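Arginase 1, mitochondrial (Arabidopsis thaliana, PDB 6VSU) hydrolyses L-arginine to urea and L-ornithine with the help of two manganese ions, and also converts agmatine to putrescine. Local coordinates at residues H162-P167 against S247-C252. Residues are numbered along the deposited sequence; the frame is centred on the assembly and turned at random.
Sequences HLDAHP and SIDVDC. With MN (manganese (II) ion), chain B; MN (manganese (II) ion), chain C; ORN (L-ornithine), chain D.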
# COMPACT_ATOMS: atom_id res chain seq x y z
N HIS E 162 17.97 -2.37 27.84
CA HIS E 162 17.14 -3.21 26.98
C HIS E 162 15.85 -2.44 26.70
O HIS E 162 15.05 -2.29 27.59
CB HIS E 162 16.94 -4.59 27.61
CG HIS E 162 16.10 -5.50 26.81
ND1 HIS E 162 15.33 -6.46 27.39
CD2 HIS E 162 15.83 -5.53 25.48
CE1 HIS E 162 14.62 -7.06 26.46
NE2 HIS E 162 14.92 -6.52 25.26
N LEU E 163 15.72 -1.87 25.52
CA LEU E 163 14.51 -1.11 25.11
C LEU E 163 13.64 -2.06 24.26
O LEU E 163 14.11 -2.53 23.20
CB LEU E 163 14.94 0.13 24.31
CG LEU E 163 15.49 1.26 25.17
CD1 LEU E 163 16.31 2.22 24.32
CD2 LEU E 163 14.33 1.97 25.76
N ASP E 164 12.44 -2.36 24.73
CA ASP E 164 11.62 -3.38 24.08
C ASP E 164 10.20 -3.35 24.63
O ASP E 164 10.04 -3.06 25.84
CB ASP E 164 12.31 -4.70 24.35
CG ASP E 164 11.90 -5.84 23.45
OD1 ASP E 164 10.69 -5.91 23.11
OD2 ASP E 164 12.80 -6.65 23.14
N ALA E 165 9.21 -3.69 23.80
CA ALA E 165 7.83 -3.94 24.26
C ALA E 165 7.77 -5.22 25.16
O ALA E 165 6.82 -5.35 25.94
CB ALA E 165 6.88 -4.02 23.07
N HIS E 166 8.73 -6.14 25.01
CA HIS E 166 8.73 -7.54 25.51
C HIS E 166 9.97 -7.75 26.35
O HIS E 166 11.03 -7.31 25.96
CB HIS E 166 8.78 -8.52 24.31
CG HIS E 166 7.72 -8.26 23.29
ND1 HIS E 166 7.97 -7.49 22.13
CD2 HIS E 166 6.40 -8.58 23.30
CE1 HIS E 166 6.84 -7.37 21.50
NE2 HIS E 166 5.86 -8.03 22.18
N PRO E 167 9.92 -8.46 27.50
CA PRO E 167 11.13 -8.71 28.30
C PRO E 167 12.08 -9.78 27.75
O PRO E 167 13.18 -9.84 28.16
CB PRO E 167 10.58 -9.11 29.67
CG PRO E 167 9.17 -9.51 29.41
CD PRO E 167 8.67 -8.82 28.17
N SER E 247 20.62 -2.63 23.98
CA SER E 247 19.87 -3.44 23.00
C SER E 247 18.55 -2.74 22.72
O SER E 247 17.72 -2.57 23.65
CB SER E 247 19.66 -4.86 23.48
OG SER E 247 18.86 -5.59 22.56
N ILE E 248 18.32 -2.37 21.45
CA ILE E 248 17.06 -1.70 21.06
C ILE E 248 16.31 -2.65 20.18
O ILE E 248 16.73 -2.86 19.03
CB ILE E 248 17.32 -0.35 20.39
CG1 ILE E 248 18.30 0.47 21.23
CG2 ILE E 248 15.98 0.34 20.19
CD1 ILE E 248 18.36 1.95 20.85
N ASP E 249 15.18 -3.11 20.64
CA ASP E 249 14.16 -3.71 19.74
C ASP E 249 13.34 -2.54 19.24
O ASP E 249 12.89 -1.74 20.03
CB ASP E 249 13.34 -4.73 20.48
CG ASP E 249 12.24 -5.44 19.73
OD1 ASP E 249 11.70 -4.90 18.73
OD2 ASP E 249 11.90 -6.54 20.17
N VAL E 250 13.27 -2.39 17.94
CA VAL E 250 12.50 -1.30 17.28
C VAL E 250 11.06 -1.28 17.81
O VAL E 250 10.49 -0.20 17.83
CB VAL E 250 12.62 -1.53 15.76
CG1 VAL E 250 11.62 -0.74 15.02
CG2 VAL E 250 13.98 -1.13 15.26
N ASP E 251 10.51 -2.40 18.33
CA ASP E 251 9.13 -2.42 18.86
C ASP E 251 9.06 -1.76 20.24
O ASP E 251 7.98 -1.63 20.74
CB ASP E 251 8.47 -3.80 18.84
CG ASP E 251 8.99 -4.77 19.89
OD1 ASP E 251 9.56 -4.31 20.90
OD2 ASP E 251 8.89 -5.97 19.62
N CYS E 252 10.14 -1.23 20.79
CA CYS E 252 10.04 -0.30 21.96
C CYS E 252 9.21 0.92 21.58
O CYS E 252 8.50 1.47 22.45
CB CYS E 252 11.41 0.10 22.50
SG CYS E 252 12.39 1.22 21.47
MN MN B . 9.94 -6.82 21.27
MN MN C . 12.73 -8.39 21.83
N ORN D . 4.14 -13.71 21.78
CA ORN D . 5.52 -13.44 22.26
CB ORN D . 6.12 -12.27 21.47
CG ORN D . 7.63 -12.18 21.53
CD ORN D . 8.17 -11.02 20.72
NE ORN D . 9.54 -10.61 21.05
C ORN D . 5.50 -13.11 23.76
O ORN D . 4.52 -13.46 24.41
OXT ORN D . 6.47 -12.51 24.21
O HOH W 1 10.64 -8.75 21.96
O HOH W 2 12.03 -10.45 20.76
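D164 and D249 lie where neighbouring parallel strands, 158-163 and 244-249, end, and both bridge a pair of manganese ions. Backbone bonds bring them together: L163 N donates to S247 O and D249 N to L163 O. On the face opposite H162 and S247, apolar branches suit a hydrophobic layer, CD1 of L163 meeting CD1 of I248 at 4.0 Å. In D164, CB packs on CB of D249 at 4.0 Å. With CG anti to the backbone N (chi1 -163°), the carboxylate is carried between the metals: OD1 binds one manganese at 2.2 Å and OD2 the other, which H140 and D168 also bind. Aspartate suits the place because its two oxygens span the pair; D249 reaches both ions through OD2 alone, at 2.3 Å and a longer 2.6 Å. H166 N donates to D164 OD1 from well above the carboxylate plane, closing an Asx turn. H162, an imidazole with two nitrogens, gives OD2 a bent bond from NE2 (3.0 Å, 143° at the hydrogen) while ND1 pairs with Q198. Were H162 an alanine, OD2 would probably lose this donor and Q198 its ring partner. D251 grips the first manganese through OD2 and a longer arm, OD1 (2.6 Å), which A165 N also meets. H166 ND1 binds the same ion, its ring between ornithine CD and A165 CB. Without cations, D164 OD2 and D249 OD2, 3.1 Å apart, would probably repel; water 1 links both metals, consistent with the metal-activated nucleophile of arginases.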